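Local coordinates for Gp15 protein (Listeria phage PSA, PDB 6R5W) that serves as the homotrimeric receptor binding protein of the phage, probably recognising the surface of the Listeria host cell, at residues A[108-113]-A[143-148]. Residues are numbered along the deposited sequence; the frame is centred on the assembly and turned at random.
Sequences ATLPTF and VSADIN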
loop_
_atom_site.group_PDB
_atom_site.type_symbol
_atom_site.label_atom_id
_atom_site.label_comp_id
_atom_site.label_asym_id
_atom_site.label_seq_id
_atom_site.Cartn_x
_atom_site.Cartn_y
_atom_site.Cartn_z
ATOM N N ALA A 108 -26.437 -4.897 12.422
ATOM C CA ALA A 108 -25.623 -3.706 12.469
ATOM C C ALA A 108 -25.574 -3.110 11.085
ATOM O O ALA A 108 -25.835 -3.806 10.088
ATOM C CB ALA A 108 -24.171 -4.018 12.928
ATOM N N THR A 109 -25.281 -1.817 11.042
ATOM C CA THR A 109 -25.160 -1.020 9.826
ATOM C C THR A 109 -23.911 -0.165 9.892
ATOM O O THR A 109 -23.666 0.482 10.900
ATOM C CB THR A 109 -26.392 -0.063 9.623
ATOM O OG1 THR A 109 -27.595 -0.845 9.637
ATOM C CG2 THR A 109 -26.273 0.678 8.343
ATOM N N LEU A 110 -23.094 -0.179 8.846
ATOM C CA LEU A 110 -21.885 0.625 8.838
ATOM C C LEU A 110 -22.211 2.048 8.393
ATOM O O LEU A 110 -23.226 2.288 7.700
ATOM C CB LEU A 110 -20.870 0.027 7.881
ATOM C CG LEU A 110 -20.305 -1.374 8.303
ATOM C CD1 LEU A 110 -20.889 -2.427 7.431
ATOM C CD2 LEU A 110 -18.835 -1.363 8.198
ATOM N N PRO A 111 -21.342 2.999 8.700
ATOM C CA PRO A 111 -21.541 4.369 8.225
ATOM C C PRO A 111 -21.633 4.462 6.705
ATOM O O PRO A 111 -20.990 3.696 5.974
ATOM C CB PRO A 111 -20.285 5.112 8.723
ATOM C CG PRO A 111 -19.687 4.258 9.730
ATOM C CD PRO A 111 -20.055 2.853 9.401
ATOM N N THR A 112 -22.349 5.496 6.241
ATOM C CA THR A 112 -22.565 5.697 4.808
ATOM C C THR A 112 -21.257 5.841 3.997
ATOM O O THR A 112 -21.188 5.425 2.834
ATOM C CB THR A 112 -23.485 6.924 4.574
ATOM O OG1 THR A 112 -22.887 8.121 5.075
ATOM C CG2 THR A 112 -24.796 6.708 5.276
ATOM N N PHE A 113 -20.210 6.478 4.559
ATOM C CA PHE A 113 -18.982 6.566 3.786
ATOM C C PHE A 113 -18.271 5.192 3.616
ATOM O O PHE A 113 -17.289 5.100 2.837
ATOM C CB PHE A 113 -17.982 7.574 4.381
ATOM C CG PHE A 113 -17.280 7.109 5.660
ATOM C CD1 PHE A 113 -17.881 7.207 6.882
ATOM C CD2 PHE A 113 -16.001 6.590 5.607
ATOM C CE1 PHE A 113 -17.243 6.813 8.034
ATOM C CE2 PHE A 113 -15.370 6.167 6.757
ATOM C CZ PHE A 113 -16.001 6.281 7.965
ATOM N N VAL A 143 -26.428 -2.766 -0.117
ATOM C CA VAL A 143 -25.857 -1.616 -0.733
ATOM C C VAL A 143 -25.803 -0.406 0.217
ATOM O O VAL A 143 -24.996 0.497 -0.005
ATOM C CB VAL A 143 -26.589 -1.207 -2.043
ATOM C CG1 VAL A 143 -26.440 -2.306 -3.073
ATOM C CG2 VAL A 143 -28.024 -0.878 -1.778
ATOM N N SER A 144 -26.632 -0.373 1.234
ATOM C CA SER A 144 -26.581 0.678 2.230
ATOM C C SER A 144 -25.739 0.244 3.422
ATOM O O SER A 144 -25.777 0.885 4.478
ATOM C CB SER A 144 -27.986 1.053 2.658
ATOM O OG SER A 144 -28.740 -0.050 3.102
ATOM N N ALA A 145 -25.026 -0.877 3.284
ATOM C CA ALA A 145 -24.071 -1.335 4.309
ATOM C C ALA A 145 -24.744 -1.878 5.567
ATOM O O ALA A 145 -24.152 -1.831 6.675
ATOM C CB ALA A 145 -23.052 -0.228 4.660
ATOM N N ASP A 146 -25.936 -2.427 5.440
ATOM C CA ASP A 146 -26.514 -3.259 6.479
ATOM C C ASP A 146 -25.897 -4.664 6.444
ATOM O O ASP A 146 -25.712 -5.271 5.362
ATOM C CB ASP A 146 -28.030 -3.400 6.287
ATOM C CG ASP A 146 -28.726 -2.082 6.270
ATOM O OD1 ASP A 146 -28.643 -1.376 7.287
ATOM O OD2 ASP A 146 -29.277 -1.743 5.180
ATOM N N ILE A 147 -25.613 -5.193 7.635
ATOM C CA ILE A 147 -25.156 -6.561 7.806
ATOM C C ILE A 147 -26.381 -7.395 8.141
ATOM O O ILE A 147 -26.921 -7.342 9.249
ATOM C CB ILE A 147 -24.056 -6.672 8.882
ATOM C CG1 ILE A 147 -22.917 -5.742 8.502
ATOM C CG2 ILE A 147 -23.579 -8.080 8.981
ATOM C CD1 ILE A 147 -21.818 -5.727 9.512
ATOM N N ASN A 148 -26.873 -8.127 7.142
ATOM C CA ASN A 148 -28.159 -8.829 7.208
ATOM C C ASN A 148 -27.949 -10.332 7.270
ATOM O O ASN A 148 -27.612 -10.967 6.248
ATOM C CB ASN A 148 -28.938 -8.442 5.946
ATOM C CG ASN A 148 -30.350 -9.005 5.878
ATOM O OD1 ASN A 148 -30.840 -9.624 6.792
ATOM N ND2 ASN A 148 -30.909 -8.938 4.688
HETATM O O HOH W 1 -24.724 3.098 5.770
#
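Thr109 and Asp146 run alongside each other, both heading off the same face of a non-hydrogen-bonded antiparallel pair, where their CA atoms come within 4.2 Å. Thr109 OG1 donates to Asp146 OD1 at 2.6 Å, meeting that oxygen nearly along its C-O axis. With chi1 at -56°, threonine sets its hydroxyl beside its own backbone N and leaves CG2 anti to that N, a rotation that brings the hydroxyl and the methyl alike up to OD1. The other carboxylate oxygen, OD2, accepts from Ser144 OG at 2.7 Å, 40° out of the carboxylate plane. Two hydroxyls thus restrain the aspartate's rotation, while Lys68 NZ also bonds to Thr109 OG1 and probably adds favourable charge nearby. The pair sits where strand 105-109, outermost within this chain in a four-stranded antiparallel sheet, joins strand 146-152, in the beta-rich domain that follows the helical shaft of this C-terminal fragment. Just past the last bridge, in the loop, Leu110 N donates to Ala145 O at 2.9 Å; beyond it a water donates to both Leu110 O and Ser144 O. Ile147 lies on the face opposite Thr109 and Asp146, and Leu110 slants across it from the loop, their CD1 atoms 4.0 Å apart. Branched leucine and isoleucine suit this buried layer, reaching Tyr166 and Ile164 of strand 159-167 respectively. Between the two loops, small Ala145, at a positive phi of 72°, brings its CB within 3.9 Å of Leu110 CB.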